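Local coordinates for endoglucanase EG-II (Hypocrea jecorina, PDB 3QR3), which hydrolyses internal beta-1,4-glucosidic bonds of cellulose chains, working as an endo-acting cellulase with a TIM-barrel catalytic domain, at residues G119-N122 against A123-T126; A172-T175 against S176-I179; A189-F192 against I193-S197; F125-L128 against W129-A133; D152-I155 against N156-A159. One frame throughout, in Å; residues are numbered along the deposited sequence.

How the interactions relate
All five interactions are local contacts within one TIM barrel of the family 5 cellulases, and along the chain they come in the order 1, 4, 5, 2, 3. Interactions 1 and 4 overlap at Phe125 and Thr126, so that together they cover the cap and the first turns of helix 122-136, with centres 10 Å apart. Interaction 5 starts helix 155-171, and its Trp158 packs against Phe125; interaction 2 is the loop leading out of that helix into strand 179-182, its Ala172 touching Ala133 of interaction 4. Interaction 3, leading into helix 197-201, meets interaction 5 through Ser197 and Ile155. The contacts thus follow neighbouring helices and loops around the strands of the barrel.

Interaction 1: residues G119-N122 against A123-T126; sequences GPTN and AQFT
Thr121 and Gln124 form a capping box at the N-terminus of helix 122-136, the side chain of each accepting from the backbone N-H of the other. Thr121 is the N-cap. Its OG1 stands between the backbone N and the carbonyl carbon (chi1 59°) and from there receives the N-H of Gln124, with OG1 and Gln124 N 3.2 Å apart. In return Gln124 sends an extended chain back toward the start of the helix, where its OE1 lies 3.0 Å from Thr121 N. That bond is nearly straight at the hydrogen (162°), and the donor is tilted just 16° from the carbonyl plane of the side-chain amide. On the way, Gln124 CG passes 3.4 Å from Thr121 OG1, the two side chains crossing obliquely. OE1 also comes within 3.3 Å of Pro120 CA, and the side chains of Pro120 and Gln124 both touch Leu74. An alanine in place of this glutamine lacks OE1 and would probably leave Thr121 N-H without this acceptor and the Pro120-Thr121 lead-in freer to move. One step on, Thr126 N reaches Asn122 O at 2.8 Å in a regular helical bond, while Phe125 turns inward to Thr161 and Val165 of helix 155-171. Such reciprocal bonding is the hallmark of the capping box, here opening an outer helix of a TIM barrel.

Interaction 2: residues A172-T175 against S176-I179; sequences AGAT and SQFI
Ala174 and Gln177 meet in the loop between helix 155-171 and strand 179-182, where Ala174 is the centre of an inverse gamma turn just past a Schellman motif. They pack without a hydrogen bond. The carbonyl end of the Gln177 amide lies against the alanine, OE1 being 3.3 Å from Ala174 CB and 3.0 Å from Ala174 C. A bend at chi2 (86°) folds the glutamine chain back over its own turn to bring the amide there, and OE1 also accepts a weak bond from Ser176 N at 3.1 Å. The other end of the amide is anchored outside the loop: NE2 donates to the carbonyl oxygens of Ala137 and Gln139, which fixes the rotation of the whole group. A leucine in place of this glutamine could supply bulk but no N-H, and would probably leave those two carbonyl oxygens without this donor and Ser176 N without its weak acceptor. Further out, Arg170 NH1 bonds both Ala174 O and Gln177 O, tying both residues to helix 155-171, while Ala174 also packs on Phe144 of strand 142-145. Gly173, with its positive phi of 105°, ends that helix, where a side chain would collide with the Ala172 carbonyl. A water between the two segments lies 3.2 Å from Ser176 OG and donates a weak bond to Gly173 O at 3.4 Å.

Interaction 3: residues A189-F192 against I193-S197; sequences AGAF and ISDGS
Ala191 and Asp195 are joined where the chain winds through a type I beta turn, Ile193 to Gly196, and an Asx turn that begins at Asp195, just ahead of helix 197-201. The backbone bond runs from Asp195 N to Ala191 O at 2.9 Å (158°), and Gly196 N closes the beta turn on Ile193 O. Among side-chain bonds, Asp195 OD1 takes two donors from Ser197: the backbone N at 2.9 Å, approaching nearly in line with the C-O bond, and OG at 2.7 Å on the syn side, 30° out of the carboxylate plane. Asp195 CG stands between its own N and carbonyl carbon (chi1 77°), which turns OD1 forward to this N-terminus of the helix. Ser197 OG has a further partner in Asn184 N, so the hydroxyl bonds both Asp195 and the backbone of Asn184. Apolar packing comes from Phe192, whose CD1 lies 3.9 Å from Ser197 CB, while its ring reaches on to Phe216, Leu245 and Leu201. Water completes the contact, one molecule donating to Gly190 O at 2.7 Å and accepting from Ser194 N at 2.9 Å.

Interaction 4: residues F125-L128 against W129-A133; sequences FTSL and WSQLA
Trp129 N to Phe125 O, Ser130 N to Thr126 O and Leu132 N to Leu128 O are i to i+4 bonds of the alpha helix, which bring side chains four residues apart onto one flank of helix 122-136. On the buried flank Phe125 and Trp129 lie side by side and point the same way, yet their planes stand at 85°. It is an offset edge-to-face pair: the CD1-NE1 edge of the indole is turned to a face of the phenyl ring, with CD1 3.6 Å above that plane, near its rim. The ring centroids, counting the five-membered ring of Trp129, are 5.0 Å apart. Trp129 NE1, although 3.5 Å from Phe125 CZ, gives its hydrogen bond to Ile146 O, which fixes how the indole is turned. Leu132 CD1 then covers part of one indole face and lies 4.2 Å from Leu128 CD1. On another flank Gln131, its CG set opposite the carbonyl carbon and its chain extended, runs back along the helix, and its NE2 donates to Ser127 O at 3.1 Å (158°), coming from above the carbonyl plane, 56° out of it. The Gln131 backbone N adds a weak bond to the same oxygen. Gly76 O and Leu78 N hold the amide from outside. Around this helix, Leu128 and Trp129 pack on Ile104 of strand 99-104, while Trp129 also touches Val102 and, on helix 155-171, Val165.

Interaction 5: residues D152-I155 against N156-A159; sequences DVNI and NTWA
Asn154 swings CG to the side opposite its backbone N (chi1 -178°), a torsion that carries OD1 forward over the first turn of helix 155-171 and onto the N-H of Thr157. Ile155 has CG1 anti to its N and Trp158 has CG anti to its own, which lets Ile155 CD1 reach the CD1 edge of the indole. The bond from Thr157 N to Asn154 OD1 is 3.0 Å long and nearly straight (167°), though the donor sits above the carbonyl plane, 41° out of it. The same oxygen takes a weak bond from Asn156 N at 2.9 Å and a longer weak one from Asn156 ND2, so several donors gather at a single acceptor. Asn154 O meanwhile accepts from Trp158 N at 2.9 Å, the residue thus bonding the helix with both main chain and side chain. Among the apolar groups, Val153 CG2 lies 3.9 Å from Trp158 CB. Ile155 CD1 is 4.0 Å from Trp158 CD1, the two side chains crossing at about a right angle. Trp158 NE1 bonds Pro182 O, at the end of strand 179-182, and Asn154 N is held by Gln117 OE1. Asparagine in this place is a classic N-cap, its side-chain carbonyl taking up N-H groups of the first turn that lack a helical acceptor; here it starts the helix that follows strand 142-145 in the TIM barrel.

Interaction 1: residues G119-N122 against A123-T126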
# COMPACT_ATOMS: atom_id res chain seq x y z
N GLY A 119 7.91 0.17 21.78
CA GLY A 119 6.55 0.65 21.63
C GLY A 119 5.58 -0.48 21.95
O GLY A 119 5.83 -1.27 22.86
N PRO A 120 4.46 -0.57 21.22
CA PRO A 120 3.49 -1.65 21.42
C PRO A 120 4.16 -3.03 21.40
O PRO A 120 5.20 -3.18 20.77
CB PRO A 120 2.56 -1.51 20.22
CG PRO A 120 2.65 -0.07 19.84
CD PRO A 120 4.06 0.34 20.12
N THR A 121 3.59 -4.00 22.10
CA THR A 121 4.12 -5.36 22.08
C THR A 121 3.62 -6.02 20.82
O THR A 121 2.68 -5.52 20.20
CB THR A 121 3.58 -6.19 23.25
OG1 THR A 121 2.14 -6.23 23.16
CG2 THR A 121 4.00 -5.56 24.58
N ASN A 122 4.25 -7.14 20.43
CA ASN A 122 3.79 -7.88 19.26
C ASN A 122 2.31 -8.22 19.41
O ASN A 122 1.56 -8.14 18.44
CB ASN A 122 4.60 -9.17 19.03
CG ASN A 122 5.97 -8.92 18.43
OD1 ASN A 122 6.82 -9.82 18.38
ND2 ASN A 122 6.21 -7.70 17.99
N ALA A 123 1.90 -8.59 20.62
CA ALA A 123 0.50 -8.98 20.83
C ALA A 123 -0.48 -7.82 20.60
O ALA A 123 -1.61 -8.03 20.16
CB ALA A 123 0.31 -9.56 22.23
N GLN A 124 -0.05 -6.60 20.90
CA GLN A 124 -0.95 -5.46 20.72
C GLN A 124 -1.14 -5.16 19.22
O GLN A 124 -2.15 -4.58 18.81
CB GLN A 124 -0.42 -4.24 21.47
CG GLN A 124 -0.64 -4.30 22.99
CD GLN A 124 0.07 -3.19 23.74
OE1 GLN A 124 1.21 -2.84 23.43
NE2 GLN A 124 -0.61 -2.61 24.74
N PHE A 125 -0.16 -5.56 18.41
CA PHE A 125 -0.20 -5.35 16.96
C PHE A 125 -0.89 -6.53 16.27
O PHE A 125 -1.68 -6.32 15.35
CB PHE A 125 1.23 -5.14 16.43
CG PHE A 125 1.33 -4.90 14.94
CD1 PHE A 125 0.57 -3.91 14.32
CD2 PHE A 125 2.24 -5.62 14.18
CE1 PHE A 125 0.69 -3.68 12.95
CE2 PHE A 125 2.36 -5.39 12.81
CZ PHE A 125 1.59 -4.43 12.20
N THR A 126 -0.61 -7.75 16.71
CA THR A 126 -1.23 -8.91 16.08
C THR A 126 -2.73 -8.90 16.39
O THR A 126 -3.55 -9.37 15.60
CB THR A 126 -0.61 -10.26 16.55
OG1 THR A 126 -0.84 -10.43 17.95
CG2 THR A 126 0.90 -10.30 16.28

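Interaction 2: residues A172-T175 against S176-I179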
# COMPACT_ATOMS: atom_id res chain seq x y z
N ALA A 172 -6.85 -16.85 11.91
CA ALA A 172 -8.17 -16.23 12.00
C ALA A 172 -9.09 -16.67 10.86
O ALA A 172 -10.25 -16.27 10.81
CB ALA A 172 -8.04 -14.72 12.01
N GLY A 173 -8.56 -17.46 9.94
CA GLY A 173 -9.36 -17.97 8.84
C GLY A 173 -9.09 -17.31 7.50
O GLY A 173 -9.65 -17.73 6.48
N ALA A 174 -8.24 -16.29 7.47
CA ALA A 174 -7.91 -15.63 6.21
C ALA A 174 -6.79 -16.39 5.50
O ALA A 174 -5.63 -15.97 5.50
CB ALA A 174 -7.53 -14.16 6.42
N THR A 175 -7.15 -17.51 4.89
CA THR A 175 -6.16 -18.45 4.39
C THR A 175 -5.93 -18.33 2.90
O THR A 175 -4.94 -18.86 2.39
CB THR A 175 -6.58 -19.90 4.71
OG1 THR A 175 -7.86 -20.17 4.13
CG2 THR A 175 -6.66 -20.11 6.21
N SER A 176 -6.81 -17.62 2.20
CA SER A 176 -6.70 -17.53 0.74
C SER A 176 -6.00 -16.25 0.27
O SER A 176 -5.58 -16.16 -0.87
CB SER A 176 -8.10 -17.60 0.10
OG SER A 176 -8.83 -16.41 0.38
N GLN A 177 -5.88 -15.27 1.16
CA GLN A 177 -5.51 -13.91 0.75
C GLN A 177 -4.01 -13.70 0.58
O GLN A 177 -3.21 -14.38 1.22
CB GLN A 177 -6.04 -12.90 1.78
CG GLN A 177 -7.55 -12.74 1.80
CD GLN A 177 -8.26 -13.76 2.69
OE1 GLN A 177 -7.67 -14.74 3.14
NE2 GLN A 177 -9.54 -13.53 2.94
N PHE A 178 -3.64 -12.75 -0.27
CA PHE A 178 -2.27 -12.23 -0.31
C PHE A 178 -1.95 -11.48 0.99
O PHE A 178 -2.81 -10.78 1.55
CB PHE A 178 -2.07 -11.26 -1.48
CG PHE A 178 -2.06 -11.91 -2.84
CD1 PHE A 178 -1.06 -12.81 -3.20
CD2 PHE A 178 -3.04 -11.59 -3.78
CE1 PHE A 178 -1.04 -13.38 -4.45
CE2 PHE A 178 -3.03 -12.17 -5.04
CZ PHE A 178 -2.03 -13.06 -5.38
N ILE A 179 -0.70 -11.59 1.43
CA ILE A 179 -0.22 -10.84 2.58
C ILE A 179 1.11 -10.18 2.22
O ILE A 179 1.99 -10.83 1.68
CB ILE A 179 -0.03 -11.75 3.82
CG1 ILE A 179 -1.33 -12.45 4.19
CG2 ILE A 179 0.47 -10.94 5.01
CD1 ILE A 179 -1.17 -13.47 5.33
O HOH W 1 -10.10 -17.34 3.13

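Interaction 3: residues A189-F192 against I193-S197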
# COMPACT_ATOMS: atom_id res chain seq x y z
N ALA A 189 12.76 -0.28 -2.46
CA ALA A 189 13.15 -1.38 -3.33
C ALA A 189 14.67 -1.39 -3.51
O ALA A 189 15.26 -2.44 -3.74
CB ALA A 189 12.43 -1.26 -4.69
N GLY A 190 15.29 -0.22 -3.43
CA GLY A 190 16.73 -0.12 -3.61
C GLY A 190 17.55 -0.71 -2.47
O GLY A 190 18.67 -1.19 -2.68
N ALA A 191 17.00 -0.70 -1.26
CA ALA A 191 17.73 -1.16 -0.08
C ALA A 191 17.25 -2.53 0.40
O ALA A 191 17.79 -3.08 1.36
CB ALA A 191 17.60 -0.15 1.05
N PHE A 192 16.22 -3.06 -0.26
CA PHE A 192 15.51 -4.23 0.23
C PHE A 192 16.42 -5.43 0.46
O PHE A 192 16.30 -6.13 1.47
CB PHE A 192 14.35 -4.58 -0.71
CG PHE A 192 13.48 -5.70 -0.22
CD1 PHE A 192 12.68 -5.53 0.90
CD2 PHE A 192 13.46 -6.92 -0.87
CE1 PHE A 192 11.88 -6.56 1.36
CE2 PHE A 192 12.67 -7.96 -0.42
CZ PHE A 192 11.88 -7.78 0.70
N ILE A 193 17.36 -5.67 -0.45
CA ILE A 193 18.28 -6.79 -0.29
C ILE A 193 19.47 -6.40 0.57
O ILE A 193 19.81 -7.08 1.54
CB ILE A 193 18.76 -7.33 -1.66
CG1 ILE A 193 17.58 -7.86 -2.46
CG2 ILE A 193 19.83 -8.41 -1.48
CD1 ILE A 193 17.83 -7.95 -3.96
N SER A 194 20.11 -5.29 0.22
CA SER A 194 21.34 -4.88 0.88
C SER A 194 21.19 -4.60 2.39
O SER A 194 22.13 -4.80 3.14
CB SER A 194 21.96 -3.66 0.19
OG SER A 194 21.12 -2.53 0.29
N ASP A 195 20.01 -4.15 2.83
CA ASP A 195 19.82 -3.88 4.27
C ASP A 195 19.36 -5.10 5.05
O ASP A 195 19.07 -5.01 6.25
CB ASP A 195 18.89 -2.67 4.53
CG ASP A 195 17.40 -2.99 4.32
OD1 ASP A 195 17.05 -4.18 4.12
OD2 ASP A 195 16.58 -2.03 4.38
N GLY A 196 19.30 -6.25 4.38
CA GLY A 196 19.00 -7.51 5.05
C GLY A 196 17.53 -7.85 5.20
O GLY A 196 17.19 -8.88 5.77
N SER A 197 16.65 -6.99 4.70
CA SER A 197 15.21 -7.21 4.81
C SER A 197 14.77 -8.42 4.00
O SER A 197 13.97 -9.23 4.46
CB SER A 197 14.43 -5.97 4.33
OG SER A 197 14.65 -4.85 5.18
O HOH W 2 19.08 -3.83 -2.11
O HOH W 3 21.79 -0.74 -1.56

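Interaction 4: residues F125-L128 against W129-A133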
# COMPACT_ATOMS: atom_id res chain seq x y z
N PHE A 125 -0.16 -5.56 18.41
CA PHE A 125 -0.20 -5.35 16.96
C PHE A 125 -0.89 -6.53 16.27
O PHE A 125 -1.68 -6.32 15.35
CB PHE A 125 1.23 -5.14 16.43
CG PHE A 125 1.33 -4.90 14.94
CD1 PHE A 125 0.57 -3.91 14.32
CD2 PHE A 125 2.24 -5.62 14.18
CE1 PHE A 125 0.69 -3.68 12.95
CE2 PHE A 125 2.36 -5.39 12.81
CZ PHE A 125 1.59 -4.43 12.20
N THR A 126 -0.61 -7.75 16.71
CA THR A 126 -1.23 -8.91 16.08
C THR A 126 -2.73 -8.90 16.39
O THR A 126 -3.55 -9.37 15.60
CB THR A 126 -0.61 -10.26 16.55
OG1 THR A 126 -0.84 -10.43 17.95
CG2 THR A 126 0.90 -10.30 16.28
N SER A 127 -3.09 -8.37 17.55
CA SER A 127 -4.49 -8.19 17.92
C SER A 127 -5.25 -7.35 16.88
O SER A 127 -6.41 -7.62 16.58
CB SER A 127 -4.59 -7.54 19.29
OG SER A 127 -5.64 -6.61 19.34
N LEU A 128 -4.59 -6.32 16.35
CA LEU A 128 -5.20 -5.52 15.29
C LEU A 128 -5.43 -6.39 14.06
O LEU A 128 -6.53 -6.46 13.53
CB LEU A 128 -4.29 -4.33 14.94
CG LEU A 128 -4.65 -3.60 13.65
CD1 LEU A 128 -5.91 -2.77 13.85
CD2 LEU A 128 -3.47 -2.73 13.17
N TRP A 129 -4.38 -7.08 13.62
CA TRP A 129 -4.47 -7.87 12.40
C TRP A 129 -5.37 -9.10 12.54
O TRP A 129 -6.00 -9.53 11.58
CB TRP A 129 -3.08 -8.23 11.87
CG TRP A 129 -2.52 -7.11 11.06
CD1 TRP A 129 -1.45 -6.31 11.38
CD2 TRP A 129 -3.02 -6.63 9.81
NE1 TRP A 129 -1.25 -5.38 10.39
CE2 TRP A 129 -2.20 -5.56 9.42
CE3 TRP A 129 -4.08 -7.02 8.99
CZ2 TRP A 129 -2.41 -4.86 8.22
CZ3 TRP A 129 -4.29 -6.31 7.80
CH2 TRP A 129 -3.46 -5.25 7.43
N SER A 130 -5.44 -9.66 13.74
CA SER A 130 -6.29 -10.82 13.96
C SER A 130 -7.75 -10.43 13.72
O SER A 130 -8.52 -11.16 13.09
CB SER A 130 -6.09 -11.37 15.38
OG SER A 130 -6.82 -12.56 15.57
N GLN A 131 -8.12 -9.25 14.21
CA GLN A 131 -9.48 -8.76 14.03
C GLN A 131 -9.80 -8.45 12.57
O GLN A 131 -10.87 -8.80 12.09
CB GLN A 131 -9.72 -7.52 14.89
CG GLN A 131 -9.67 -7.80 16.38
CD GLN A 131 -9.89 -6.54 17.17
OE1 GLN A 131 -11.02 -6.11 17.36
NE2 GLN A 131 -8.80 -5.95 17.64
N LEU A 132 -8.88 -7.79 11.88
CA LEU A 132 -9.09 -7.50 10.46
C LEU A 132 -9.21 -8.79 9.66
O LEU A 132 -10.06 -8.92 8.79
CB LEU A 132 -7.96 -6.62 9.93
CG LEU A 132 -7.97 -5.20 10.48
CD1 LEU A 132 -6.69 -4.46 10.11
CD2 LEU A 132 -9.21 -4.47 9.96
N ALA A 133 -8.34 -9.75 9.96
CA ALA A 133 -8.37 -11.03 9.26
C ALA A 133 -9.70 -11.75 9.49
O ALA A 133 -10.28 -12.31 8.57
CB ALA A 133 -7.21 -11.91 9.73

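Interaction 5: residues D152-I155 against N156-A159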
# COMPACT_ATOMS: atom_id res chain seq x y z
N ASP A 152 14.35 2.47 10.36
CA ASP A 152 15.17 2.55 11.55
C ASP A 152 14.67 1.59 12.63
O ASP A 152 14.60 1.96 13.79
CB ASP A 152 15.18 3.99 12.06
CG ASP A 152 15.54 4.99 10.97
OD1 ASP A 152 16.70 4.98 10.52
OD2 ASP A 152 14.66 5.79 10.56
N VAL A 153 14.31 0.37 12.24
CA VAL A 153 14.00 -0.66 13.22
C VAL A 153 15.04 -1.79 13.14
O VAL A 153 15.80 -1.86 12.18
CB VAL A 153 12.58 -1.25 13.01
CG1 VAL A 153 11.54 -0.12 12.98
CG2 VAL A 153 12.52 -2.08 11.73
N ASN A 154 15.08 -2.64 14.16
CA ASN A 154 15.89 -3.86 14.12
C ASN A 154 15.18 -4.84 13.19
O ASN A 154 14.09 -5.32 13.50
CB ASN A 154 16.02 -4.47 15.52
CG ASN A 154 16.91 -5.72 15.55
OD1 ASN A 154 16.65 -6.69 14.83
ND2 ASN A 154 17.94 -5.70 16.38
N ILE A 155 15.80 -5.14 12.05
CA ILE A 155 15.14 -5.95 11.05
C ILE A 155 14.89 -7.39 11.51
O ILE A 155 13.93 -8.02 11.06
CB ILE A 155 15.91 -5.96 9.70
CG1 ILE A 155 15.04 -6.56 8.59
CG2 ILE A 155 17.22 -6.73 9.83
CD1 ILE A 155 13.73 -5.83 8.38
N ASN A 156 15.74 -7.90 12.40
CA ASN A 156 15.57 -9.27 12.88
C ASN A 156 14.32 -9.35 13.75
O ASN A 156 13.48 -10.23 13.58
CB ASN A 156 16.79 -9.74 13.67
CG ASN A 156 18.07 -9.67 12.86
OD1 ASN A 156 18.26 -10.45 11.93
ND2 ASN A 156 18.95 -8.74 13.21
N THR A 157 14.21 -8.42 14.68
CA THR A 157 13.04 -8.36 15.53
C THR A 157 11.78 -8.07 14.72
O THR A 157 10.74 -8.70 14.93
CB THR A 157 13.23 -7.32 16.64
OG1 THR A 157 14.49 -7.57 17.28
CG2 THR A 157 12.11 -7.40 17.67
N TRP A 158 11.87 -7.13 13.78
CA TRP A 158 10.73 -6.83 12.89
C TRP A 158 10.22 -8.07 12.12
O TRP A 158 9.01 -8.31 12.06
CB TRP A 158 11.05 -5.68 11.93
CG TRP A 158 9.91 -5.34 10.99
CD1 TRP A 158 9.93 -5.42 9.62
CD2 TRP A 158 8.60 -4.89 11.34
NE1 TRP A 158 8.72 -5.03 9.11
CE2 TRP A 158 7.88 -4.71 10.14
CE3 TRP A 158 7.96 -4.61 12.55
CZ2 TRP A 158 6.56 -4.28 10.12
CZ3 TRP A 158 6.65 -4.18 12.53
CH2 TRP A 158 5.96 -4.02 11.32
N ALA A 159 11.13 -8.85 11.54
CA ALA A 159 10.73 -10.06 10.82
C ALA A 159 9.96 -11.05 11.71
O ALA A 159 9.02 -11.70 11.25
CB ALA A 159 11.96 -10.76 10.22